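Side-chain contacts in Lmo0741 protein (Listeria monocytogenes, PDB 4R1H), which probably binds DNA through a winged helix-turn-helix domain and regulates transcription, as other members of the GntR family do: residues Lys10-Tyr13 / Lys14-His18; Thr22-Thr26 / Gly27-Ala31; Ala57-Glu61 / Thr62-Tyr66; Tyr74-Asp78 / Lys79-Glu83; Asn87-Ala90 / Lys91-Glu95. All coordinates share one frame; numbering follows the deposited sequence. Where two conformers were deposited one is given.

Contact 1: Lys10-Tyr13 / Lys14-His18; sequences KPIY and KQIVH
Lys14 lays its aliphatic chain over one face of the Tyr13 ring in the first turn of helix 12-25, the helix that opens the winged helix-turn-helix domain. Lys14 CG stands 3.9 Å from the Tyr13 ring centroid, 19° off the normal, a CH-pi contact displaced toward the rim of the ring. Tyr13 has its CG between the backbone N and the carbonyl carbon (chi1 84°), which turns the ring back over the start of its neighbour's chain; the bend at chi2 of Lys14 then carries CD alongside CE2. The two side chains run alongside each other in the same direction, and Lys14 CE ends 3.6 Å from Tyr13 OH. Beyond the ring, Lys14 NZ forms a salt bridge with Glu58 of helix 49-61, and Arg54 of that helix makes a cation-pi contact with Tyr13.

Pro11 holds the N-cap position. Gln15, extended beyond CG, reaches back past it: its NE2 makes weak bonds to Lys10 O, at 3.1 Å, and to Pro11 O, while its stronger link is to Asp7 O. The poorly ordered Lys10 crosses the same glutamine. Further into the helix, Ile12 CG2 and Ile16 CG1 pack 4.2 Å apart, and the first regular turns close with Val17 N donating to Tyr13 O at 2.8 Å, with an angle of 163° at the hydrogen.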
# COMPACT_ATOMS: atom_id res chain seq x y z
N LYS A 10 9.97 -1.24 7.74
CA LYS A 10 8.80 -1.42 8.63
C LYS A 10 9.10 -2.58 9.63
O LYS A 10 9.96 -3.40 9.32
CB LYS A 10 7.59 -1.73 7.75
CG LYS A 10 6.23 -1.68 8.46
CD LYS A 10 5.62 -3.07 8.70
CE LYS A 10 5.04 -3.63 7.39
NZ LYS A 10 4.09 -4.77 7.57
N PRO A 11 8.45 -2.62 10.83
CA PRO A 11 9.02 -3.60 11.73
C PRO A 11 8.96 -5.01 11.19
O PRO A 11 7.93 -5.43 10.62
CB PRO A 11 8.15 -3.47 12.99
CG PRO A 11 7.59 -2.10 12.93
CD PRO A 11 7.33 -1.91 11.47
N ILE A 12 10.02 -5.76 11.41
CA ILE A 12 10.05 -7.13 10.90
C ILE A 12 9.04 -8.04 11.58
O ILE A 12 8.36 -8.80 10.87
CB ILE A 12 11.43 -7.79 11.00
CG1 ILE A 12 12.52 -7.02 10.25
CG2 ILE A 12 11.41 -9.22 10.43
CD1 ILE A 12 12.16 -6.71 8.81
N TYR A 13 8.90 -8.00 12.92
CA TYR A 13 7.89 -8.90 13.52
C TYR A 13 6.50 -8.68 12.97
O TYR A 13 5.69 -9.66 12.86
CB TYR A 13 7.89 -8.88 15.04
CG TYR A 13 7.10 -7.76 15.60
CD1 TYR A 13 7.69 -6.53 15.82
CD2 TYR A 13 5.76 -7.94 16.00
CE1 TYR A 13 6.97 -5.47 16.36
CE2 TYR A 13 5.04 -6.88 16.53
CZ TYR A 13 5.66 -5.67 16.77
OH TYR A 13 4.96 -4.60 17.30
N LYS A 14 6.14 -7.46 12.60
CA LYS A 14 4.79 -7.22 12.09
C LYS A 14 4.66 -7.86 10.70
O LYS A 14 3.59 -8.28 10.31
CB LYS A 14 4.48 -5.74 12.00
CG LYS A 14 4.21 -5.10 13.34
CD LYS A 14 2.84 -5.50 13.90
CE LYS A 14 2.33 -4.40 14.85
NZ LYS A 14 1.20 -4.86 15.72
N GLN A 15 5.75 -7.88 9.93
CA GLN A 15 5.73 -8.55 8.64
C GLN A 15 5.58 -10.07 8.75
O GLN A 15 4.91 -10.72 7.90
CB GLN A 15 6.96 -8.22 7.82
CG GLN A 15 6.98 -6.76 7.47
CD GLN A 15 8.22 -6.38 6.71
OE1 GLN A 15 8.35 -6.74 5.54
NE2 GLN A 15 9.14 -5.63 7.36
N ILE A 16 6.17 -10.62 9.79
CA ILE A 16 6.03 -12.02 10.08
C ILE A 16 4.61 -12.29 10.54
O ILE A 16 4.04 -13.33 10.17
CB ILE A 16 7.03 -12.53 11.15
CG1 ILE A 16 8.51 -12.23 10.80
CG2 ILE A 16 6.84 -14.04 11.39
CD1 ILE A 16 9.16 -13.14 9.79
N VAL A 17 4.05 -11.42 11.39
CA VAL A 17 2.65 -11.58 11.73
C VAL A 17 1.80 -11.65 10.45
O VAL A 17 0.92 -12.52 10.32
CB VAL A 17 2.18 -10.48 12.65
CG1 VAL A 17 0.70 -10.51 12.86
CG2 VAL A 17 2.88 -10.67 14.01
N HIS A 18 2.09 -10.76 9.50
CA HIS A 18 1.25 -10.73 8.25
C HIS A 18 1.43 -11.97 7.42
O HIS A 18 0.44 -12.49 6.89
CB HIS A 18 1.56 -9.51 7.37
CG HIS A 18 0.63 -9.41 6.21
ND1 HIS A 18 -0.70 -9.07 6.38
CD2 HIS A 18 0.80 -9.60 4.88
CE1 HIS A 18 -1.29 -9.04 5.19
NE2 HIS A 18 -0.40 -9.35 4.27

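Contact 2: Thr22-Thr26 / Gly27-Ala31; sequences TEIVT and GTYEA
Tyr29 has its CG anti to the carbonyl carbon (chi1 -56°), which swings the ring back against the last turn of the helix and onto Glu23 CB. That CB sits 3.8 Å from the Tyr29 ring centroid and only 4° off the normal, a CH-pi contact over the middle of the face. Ile24 CG1 meets the same ring obliquely, 4.1 Å from Tyr29 CD2. Glu23 sets its CG beside the backbone N (chi1 -59°), and a bend at chi2 carries the carboxylate away from the tyrosine and across Thr28, where OE1 comes 3.2 Å from the methyl CG2.

The backbone here is a Schellman motif that ends helix 12-25. Gly27, at positive phi, donates from its N to Ile24 O, and Thr28 N bonds weakly to Glu23 O. The same Glu23 oxygen takes a straighter bond from Tyr29 N at 3.2 Å, with the donor well above the carbonyl plane. Thr28 OG1 donates to Thr26 OG1 at 3.0 Å, and Thr26 OG1 in turn donates to Thr22 O, which Thr26 N approaches from the opposite face. A water donates to both Ile24 O and Tyr29 O, at 2.7 Å from Ile24 O.

Lys103 of the second subunit packs on Thr22 and Thr26, while Leu75 and Leu35 lie against Tyr29. Chemically, then, the carbonyls of Thr22, Glu23 and Ile24 keep partners where the spiral stops: their oxygens receive the turn amides, the Thr26 hydroxyl and the water, and the tyrosine face covers the aliphatic root of a glutamate.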
# COMPACT_ATOMS: atom_id res chain seq x y z
N THR A 22 -1.49 -14.53 6.51
CA THR A 22 -1.73 -15.01 5.13
C THR A 22 -1.91 -16.53 5.01
O THR A 22 -2.85 -17.04 4.33
CB THR A 22 -0.61 -14.45 4.20
OG1 THR A 22 -0.82 -13.00 4.20
CG2 THR A 22 -0.72 -14.93 2.87
N GLU A 23 -1.00 -17.27 5.62
CA GLU A 23 -1.09 -18.75 5.68
C GLU A 23 -2.37 -19.24 6.36
O GLU A 23 -2.94 -20.19 5.89
CB GLU A 23 0.11 -19.37 6.37
CG GLU A 23 1.42 -19.03 5.69
CD GLU A 23 1.54 -19.63 4.29
OE1 GLU A 23 2.13 -20.72 4.18
OE2 GLU A 23 1.06 -19.04 3.30
N ILE A 24 -2.82 -18.51 7.36
CA ILE A 24 -4.05 -18.79 8.06
C ILE A 24 -5.33 -18.51 7.23
O ILE A 24 -6.15 -19.40 7.02
CB ILE A 24 -4.14 -18.01 9.36
CG1 ILE A 24 -3.06 -18.49 10.27
CG2 ILE A 24 -5.56 -18.17 9.93
CD1 ILE A 24 -2.85 -17.62 11.47
N VAL A 25 -5.41 -17.33 6.64
CA VAL A 25 -6.58 -16.93 5.86
C VAL A 25 -6.74 -17.80 4.63
O VAL A 25 -7.88 -18.21 4.29
CB VAL A 25 -6.52 -15.43 5.56
CG1 VAL A 25 -7.57 -15.03 4.53
CG2 VAL A 25 -6.75 -14.68 6.86
N THR A 26 -5.64 -18.20 4.00
CA THR A 26 -5.71 -19.08 2.83
C THR A 26 -5.91 -20.56 3.19
O THR A 26 -6.13 -21.38 2.31
CB THR A 26 -4.46 -19.00 1.93
OG1 THR A 26 -3.32 -19.40 2.67
CG2 THR A 26 -4.27 -17.62 1.47
N GLY A 27 -5.86 -20.94 4.46
CA GLY A 27 -6.09 -22.32 4.81
C GLY A 27 -4.88 -23.17 4.61
O GLY A 27 -4.94 -24.38 4.73
N THR A 28 -3.72 -22.56 4.42
CA THR A 28 -2.47 -23.32 4.40
C THR A 28 -2.27 -23.95 5.77
O THR A 28 -1.86 -25.10 5.89
CB THR A 28 -1.30 -22.40 3.97
OG1 THR A 28 -1.62 -21.91 2.68
CG2 THR A 28 0.00 -23.15 3.91
N TYR A 29 -2.55 -23.20 6.80
CA TYR A 29 -2.68 -23.75 8.14
C TYR A 29 -4.20 -23.89 8.34
O TYR A 29 -4.95 -22.92 8.14
CB TYR A 29 -2.08 -22.81 9.19
CG TYR A 29 -0.59 -22.37 9.07
CD1 TYR A 29 0.32 -23.00 8.21
CD2 TYR A 29 -0.11 -21.35 9.85
CE1 TYR A 29 1.66 -22.58 8.14
CE2 TYR A 29 1.22 -20.92 9.79
CZ TYR A 29 2.12 -21.53 8.95
OH TYR A 29 3.47 -21.08 8.95
N GLU A 30 -4.71 -25.09 8.68
CA GLU A 30 -6.14 -25.22 8.95
C GLU A 30 -6.40 -25.13 10.47
O GLU A 30 -5.51 -25.37 11.28
CB GLU A 30 -6.74 -26.50 8.32
CG GLU A 30 -6.51 -26.70 6.80
CD GLU A 30 -7.41 -25.86 5.88
OE1 GLU A 30 -8.25 -25.09 6.38
OE2 GLU A 30 -7.26 -25.96 4.62
N ALA A 31 -7.61 -24.74 10.81
CA ALA A 31 -8.00 -24.48 12.17
C ALA A 31 -7.64 -25.68 13.02
O ALA A 31 -7.92 -26.83 12.62
CB ALA A 31 -9.49 -24.15 12.23
O HOH W 1 -7.07 -21.41 8.50

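Contact 3: Ala57-Glu61 / Thr62-Tyr66; sequences AELEE and TEIIY
The flat peptide carbonyl of Glu58 is gripped on both faces by Thr62. Thr62 N donates to Glu58 O at 3.0 Å from one side of the carbonyl plane, and Thr62 OG1 at 2.9 Å from the other. The hydroxyl gets there because OG1 lies between the backbone N and the carbonyl carbon (chi1 54°), folded back over the preceding turn.

The Leu59 carbonyl is also shared. Ile64 N meets its oxygen nearly head-on at 2.8 Å, whereas Ile65 N comes from above the plane, 62° out of it. Glu63, at positive phi, is the C-prime residue of the Schellman motif and donates from its N to Glu60 O. A water bridges Glu60 O and Ile65 O, and Glu60 CA makes a CA-H...O contact with Ile65 O at 3.4 Å.

Apolar groups close the inner side: Leu59 CB packs 3.9 Å from Ile65 CG1, while the CD2 branch of Leu59 crosses Ile64 at CB and CG2. Helix 49-61 thus passes through the short turn 62-64 into strand 65-68, the first strand of the wing. Leu59 lies on Ile20 and His21 of helix 12-25 and Ile64 on Ile24, while Tyr66 pairs through its backbone with Tyr74 in strand 72-75.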
# COMPACT_ATOMS: atom_id res chain seq x y z
N ALA A 57 3.99 -14.12 20.08
CA ALA A 57 3.33 -13.42 21.18
C ALA A 57 2.15 -12.58 20.80
O ALA A 57 1.10 -12.65 21.44
CB ALA A 57 4.32 -12.56 21.98
N GLU A 58 2.27 -11.81 19.72
CA GLU A 58 1.22 -10.99 19.27
C GLU A 58 0.04 -11.87 18.79
O GLU A 58 -1.11 -11.60 19.11
CB GLU A 58 1.67 -10.05 18.15
CG GLU A 58 0.51 -9.21 17.63
CD GLU A 58 0.93 -8.10 16.72
OE1 GLU A 58 1.81 -7.32 17.18
OE2 GLU A 58 0.30 -7.99 15.64
N LEU A 59 0.37 -12.93 18.09
CA LEU A 59 -0.69 -13.88 17.64
C LEU A 59 -1.44 -14.55 18.82
O LEU A 59 -2.69 -14.83 18.77
CB LEU A 59 -0.03 -14.89 16.71
CG LEU A 59 0.38 -14.38 15.34
CD1 LEU A 59 1.23 -15.42 14.72
CD2 LEU A 59 -0.82 -14.03 14.48
N GLU A 60 -0.71 -14.80 19.89
CA GLU A 60 -1.34 -15.40 21.08
C GLU A 60 -2.19 -14.37 21.79
O GLU A 60 -3.36 -14.66 22.20
CB GLU A 60 -0.26 -16.06 21.97
CG GLU A 60 -0.83 -17.03 22.99
CD GLU A 60 0.22 -17.97 23.61
OE1 GLU A 60 1.39 -17.99 23.16
OE2 GLU A 60 -0.15 -18.65 24.57
N GLU A 61 -1.70 -13.14 21.91
CA GLU A 61 -2.47 -12.07 22.57
C GLU A 61 -3.78 -11.80 21.84
O GLU A 61 -4.78 -11.46 22.49
CB GLU A 61 -1.67 -10.74 22.67
CG GLU A 61 -2.36 -9.58 23.39
CD GLU A 61 -2.17 -9.57 24.91
OE1 GLU A 61 -1.26 -10.26 25.42
OE2 GLU A 61 -2.93 -8.85 25.61
N THR A 62 -3.79 -11.94 20.51
CA THR A 62 -4.98 -11.66 19.73
C THR A 62 -5.86 -12.91 19.52
O THR A 62 -6.83 -12.85 18.75
CB THR A 62 -4.59 -11.00 18.38
OG1 THR A 62 -3.62 -11.82 17.70
CG2 THR A 62 -3.97 -9.64 18.66
N GLU A 63 -5.51 -14.00 20.21
CA GLU A 63 -6.29 -15.24 20.25
C GLU A 63 -6.30 -15.98 18.92
O GLU A 63 -7.19 -16.83 18.65
CB GLU A 63 -7.69 -14.97 20.76
CG GLU A 63 -7.63 -14.34 22.19
CD GLU A 63 -8.98 -14.25 22.84
OE1 GLU A 63 -10.02 -14.08 22.15
OE2 GLU A 63 -9.02 -14.33 24.06
N ILE A 64 -5.27 -15.77 18.13
CA ILE A 64 -5.13 -16.46 16.84
C ILE A 64 -4.44 -17.81 17.04
O ILE A 64 -4.76 -18.81 16.38
CB ILE A 64 -4.33 -15.62 15.81
CG1 ILE A 64 -5.00 -14.25 15.57
CG2 ILE A 64 -4.15 -16.45 14.53
CD1 ILE A 64 -6.43 -14.30 15.12
N ILE A 65 -3.50 -17.85 17.98
CA ILE A 65 -2.81 -19.09 18.32
C ILE A 65 -2.83 -19.28 19.80
O ILE A 65 -3.08 -18.33 20.55
CB ILE A 65 -1.35 -19.19 17.77
CG1 ILE A 65 -0.40 -18.28 18.50
CG2 ILE A 65 -1.26 -18.90 16.24
CD1 ILE A 65 1.02 -18.40 17.97
N TYR A 66 -2.49 -20.50 20.23
CA TYR A 66 -2.37 -20.80 21.65
C TYR A 66 -1.28 -21.83 21.85
O TYR A 66 -0.89 -22.55 20.92
CB TYR A 66 -3.71 -21.29 22.21
CG TYR A 66 -4.22 -22.56 21.65
CD1 TYR A 66 -3.98 -23.77 22.27
CD2 TYR A 66 -4.95 -22.58 20.49
CE1 TYR A 66 -4.47 -24.96 21.75
CE2 TYR A 66 -5.43 -23.76 19.94
CZ TYR A 66 -5.20 -24.95 20.61
OH TYR A 66 -5.65 -26.07 20.06
O HOH W 2 -4.12 -17.41 22.69

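Contact 4: Tyr74-Asp78 / Lys79-Glu83; sequences YLTED and KRRIE
Leu75 and Ile82 reach toward each other end to end, with Leu75 CD2 and Ile82 CD1 4.1 Å apart, while Thr76 and Ile82 slide past each other in opposite directions. In that second pair the Thr76 methyl does the touching: CG2 lies 3.8 Å from Ile82 CG1. The division of labour on Thr76 follows from its chi1 of -175°, which puts OG1 on the carbonyl side, facing the amide two residues on, and leaves CG2 toward the helix. OG1 accepts from Asp78 N at 3.1 Å, an ST turn with a nearly straight bond.

The turn leads into the N-cap of helix 79-103. Asp78 bends its carboxylate over the first helical turn, and OD2 accepts from Arg81 N at 2.8 Å. This amide comes in on the anti side of the oxygen, 17° out of the carboxylate plane, with Arg80 CB and Arg81 CB both 3.6 Å from Asp78 OD2. A water accepts from Arg80 N at 3.0 Å and donates a weak bond to Asp78 OD1, so the carboxylate is tied to two successive amides, one directly and one through the water. Asp78 O adds only weak bonds to Arg81 N and Ile82 N.

The guanidinium of Arg81 turns away from Asp78 and gives NH2 to Thr62 O, at the end of helix 49-61. Ile24 of helix 12-25 touches both Leu75 and Ile82. A carboxylate among the leading amides would probably be stabilised in its charged form by the helix dipole, and its capping bond marks the start of the long helix as the chain leaves the wing.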
# COMPACT_ATOMS: atom_id res chain seq x y z
N TYR A 74 -0.49 -23.91 18.37
CA TYR A 74 -1.59 -24.33 17.56
C TYR A 74 -2.39 -23.16 17.08
O TYR A 74 -2.69 -22.21 17.80
CB TYR A 74 -2.55 -25.23 18.36
CG TYR A 74 -1.89 -26.57 18.75
CD1 TYR A 74 -1.07 -26.65 19.84
CD2 TYR A 74 -2.10 -27.70 17.99
CE1 TYR A 74 -0.42 -27.84 20.16
CE2 TYR A 74 -1.47 -28.91 18.31
CZ TYR A 74 -0.63 -28.94 19.40
OH TYR A 74 0.00 -30.11 19.74
N LEU A 75 -2.92 -23.31 15.88
CA LEU A 75 -3.89 -22.39 15.37
C LEU A 75 -5.23 -22.56 16.01
O LEU A 75 -5.70 -23.69 16.18
CB LEU A 75 -4.00 -22.56 13.84
CG LEU A 75 -5.01 -21.61 13.15
CD1 LEU A 75 -4.61 -20.15 13.30
CD2 LEU A 75 -5.17 -21.95 11.65
N THR A 76 -5.87 -21.46 16.38
CA THR A 76 -7.22 -21.53 16.86
C THR A 76 -8.14 -22.41 16.05
O THR A 76 -8.05 -22.47 14.79
CB THR A 76 -7.82 -20.14 17.02
OG1 THR A 76 -9.11 -20.23 17.59
CG2 THR A 76 -8.02 -19.44 15.62
N GLU A 77 -9.03 -23.14 16.73
CA GLU A 77 -9.99 -23.91 16.01
C GLU A 77 -11.31 -23.15 15.85
O GLU A 77 -12.27 -23.69 15.26
CB GLU A 77 -10.17 -25.31 16.72
CG GLU A 77 -11.12 -25.19 17.87
CD GLU A 77 -10.53 -24.55 19.13
OE1 GLU A 77 -9.46 -23.95 19.11
OE2 GLU A 77 -11.20 -24.73 20.19
N ASP A 78 -11.38 -21.88 16.32
CA ASP A 78 -12.57 -21.10 16.28
C ASP A 78 -12.70 -20.49 14.87
O ASP A 78 -11.94 -19.59 14.50
CB ASP A 78 -12.59 -20.00 17.36
CG ASP A 78 -13.91 -19.27 17.39
OD1 ASP A 78 -14.90 -19.79 17.97
OD2 ASP A 78 -14.08 -18.26 16.74
N LYS A 79 -13.64 -20.99 14.09
CA LYS A 79 -13.76 -20.53 12.69
C LYS A 79 -14.15 -19.08 12.59
O LYS A 79 -13.69 -18.38 11.66
CB LYS A 79 -14.76 -21.36 11.91
CG LYS A 79 -14.54 -22.87 11.89
CD LYS A 79 -13.39 -23.38 11.03
CE LYS A 79 -13.71 -24.80 10.53
NZ LYS A 79 -12.53 -25.39 9.85
N ARG A 80 -15.01 -18.59 13.47
CA ARG A 80 -15.41 -17.20 13.41
C ARG A 80 -14.20 -16.32 13.64
O ARG A 80 -14.12 -15.23 13.01
CB ARG A 80 -16.49 -16.87 14.44
CG ARG A 80 -17.85 -17.53 14.20
CD ARG A 80 -18.79 -16.54 13.51
NE ARG A 80 -20.03 -17.20 13.20
CZ ARG A 80 -21.10 -17.23 14.00
NH1 ARG A 80 -21.10 -16.60 15.18
NH2 ARG A 80 -22.18 -17.90 13.62
N ARG A 81 -13.25 -16.73 14.51
CA ARG A 81 -12.08 -15.88 14.75
C ARG A 81 -11.24 -15.70 13.49
O ARG A 81 -10.65 -14.64 13.23
CB ARG A 81 -11.15 -16.40 15.86
CG ARG A 81 -9.94 -15.54 16.10
CD ARG A 81 -10.37 -14.25 16.72
NE ARG A 81 -9.26 -13.34 16.97
CZ ARG A 81 -8.81 -12.44 16.07
NH1 ARG A 81 -9.32 -12.41 14.83
NH2 ARG A 81 -7.82 -11.63 16.37
N ILE A 82 -11.12 -16.77 12.73
CA ILE A 82 -10.34 -16.76 11.52
C ILE A 82 -11.09 -15.95 10.41
O ILE A 82 -10.41 -15.19 9.64
CB ILE A 82 -10.10 -18.16 11.00
CG1 ILE A 82 -9.15 -18.91 12.01
CG2 ILE A 82 -9.46 -18.12 9.62
CD1 ILE A 82 -8.99 -20.39 11.72
N GLU A 83 -12.41 -16.09 10.38
CA GLU A 83 -13.23 -15.20 9.51
C GLU A 83 -13.02 -13.72 9.85
O GLU A 83 -12.91 -12.84 8.96
CB GLU A 83 -14.69 -15.54 9.56
CG GLU A 83 -14.99 -16.86 8.86
CD GLU A 83 -16.31 -17.49 9.29
OE1 GLU A 83 -16.44 -18.72 9.12
OE2 GLU A 83 -17.19 -16.75 9.80
O HOH W 3 -16.66 -20.44 15.12

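Contact 5: Asn87-Ala90 / Lys91-Glu95; sequences NDIA and KQLTE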
# COMPACT_ATOMS: atom_id res chain seq x y z
N ASN A 87 -11.52 -10.62 7.56
CA ASN A 87 -12.37 -9.40 7.41
C ASN A 87 -11.55 -8.18 7.78
O ASN A 87 -11.52 -7.16 7.06
CB ASN A 87 -13.68 -9.46 8.25
CG ASN A 87 -14.71 -8.36 7.89
OD1 ASN A 87 -14.58 -7.19 8.31
ND2 ASN A 87 -15.78 -8.73 7.17
N ASP A 88 -10.88 -8.24 8.90
CA ASP A 88 -10.03 -7.14 9.35
C ASP A 88 -8.92 -6.77 8.33
O ASP A 88 -8.74 -5.54 8.07
CB ASP A 88 -9.36 -7.43 10.73
CG ASP A 88 -10.35 -7.45 11.89
OD1 ASP A 88 -11.54 -7.04 11.77
OD2 ASP A 88 -9.92 -7.97 12.96
N ILE A 89 -8.25 -7.76 7.74
CA ILE A 89 -7.17 -7.50 6.85
C ILE A 89 -7.70 -6.95 5.53
O ILE A 89 -7.15 -5.92 5.01
CB ILE A 89 -6.32 -8.71 6.61
CG1 ILE A 89 -5.55 -9.16 7.93
CG2 ILE A 89 -5.24 -8.42 5.60
CD1 ILE A 89 -4.97 -10.54 7.75
N ALA A 90 -8.73 -7.58 5.03
CA ALA A 90 -9.36 -7.16 3.75
C ALA A 90 -9.94 -5.74 3.90
O ALA A 90 -9.82 -4.91 2.97
CB ALA A 90 -10.44 -8.10 3.31
N LYS A 91 -10.59 -5.46 5.02
CA LYS A 91 -11.15 -4.11 5.24
C LYS A 91 -10.10 -3.04 5.18
O LYS A 91 -10.29 -1.98 4.50
CB LYS A 91 -11.90 -4.06 6.57
CG LYS A 91 -12.57 -2.74 6.83
CD LYS A 91 -13.25 -2.83 8.20
CE LYS A 91 -14.09 -1.61 8.48
NZ LYS A 91 -13.48 -0.82 9.60
N GLN A 92 -8.96 -3.26 5.85
CA GLN A 92 -7.90 -2.30 5.84
C GLN A 92 -7.28 -2.10 4.45
O GLN A 92 -7.01 -0.96 4.03
CB GLN A 92 -6.83 -2.64 6.85
CG GLN A 92 -5.80 -1.52 7.00
CD GLN A 92 -6.34 -0.29 7.70
OE1 GLN A 92 -6.55 -0.29 8.92
NE2 GLN A 92 -6.51 0.80 6.94
N LEU A 93 -7.06 -3.18 3.74
CA LEU A 93 -6.56 -3.08 2.41
C LEU A 93 -7.50 -2.29 1.50
O LEU A 93 -7.04 -1.42 0.72
CB LEU A 93 -6.33 -4.44 1.78
CG LEU A 93 -5.15 -5.28 2.30
CD1 LEU A 93 -5.22 -6.73 1.82
CD2 LEU A 93 -3.86 -4.65 1.88
N THR A 94 -8.77 -2.57 1.60
CA THR A 94 -9.80 -1.93 0.78
C THR A 94 -9.94 -0.44 1.17
O THR A 94 -9.96 0.42 0.24
CB THR A 94 -11.10 -2.66 0.88
OG1 THR A 94 -10.90 -4.03 0.53
CG2 THR A 94 -12.09 -2.11 -0.08
N GLU A 95 -9.99 -0.12 2.46
CA GLU A 95 -10.09 1.29 2.88
C GLU A 95 -8.88 2.07 2.36
O GLU A 95 -9.04 3.21 1.85
CB GLU A 95 -10.15 1.41 4.41
CG GLU A 95 -11.47 0.99 5.00
CD GLU A 95 -11.39 0.87 6.53
OE1 GLU A 95 -10.27 0.78 7.11
OE2 GLU A 95 -12.48 0.85 7.08
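Regular alpha-helical bonding runs through the middle of helix 79-103, with Lys91 N, Gln92 N, Leu93 N and Thr94 N each donating to the carbonyl four residues earlier, Lys91 N to Asn87 O at 2.8 Å. On one side of the helix Ile89 and Leu93 lie alongside and point the same way, one turn apart, and their CG2 and CD1 methyls meet at 4.1 Å. Leu93 has CG anti to the carbonyl carbon (chi1 -71°), which also lays CG 3.4 Å from Ile89 O. His18 and His21 of helix 12-25 pack on Ile89.

Ala90 belongs to the buried side, where Trp114 of the second subunit covers it together with Asn87, and Phe97 of that subunit lies on Thr94. This part of the helix therefore contributes to the dimer contact. Lys91 stretches out almost fully before bending at its last torsion, and NZ forms a salt bridge with Glu95 OE2 at 3.2 Å, though the hydrogen bond within it is weak; Val118 of the second subunit packs on Glu95.

The buried threonine spends its hydroxyl on its own helix: Thr94 OG1 donates to Ala90 O at 2.8 Å, from the carbonyl face opposite to the one used by Thr94 N.

In the fold
Contacts 1 and 2 lie at the two ends of helix 12-25, their centres about 17 Å apart. Contact 3 ends helix 49-61 and opens the wing; contact 4 closes the wing and starts helix 79-103, on which contact 5 lies about 18 Å further on, centre to centre. Contacts 3 and 4 are joined directly, Ile64 O to Thr76 N at 2.9 Å, at the base of the two-stranded wing, just outside its strands. Ile24 of contact 2 ties into both, with CD1 3.5 Å from Ile64 CG2. His18 of contact 1 packs on Ile89 of contact 5. Contacts 2 and 5 both touch the second subunit. Acetate, probably from crystallisation, lies near contacts 1, 3 and 5.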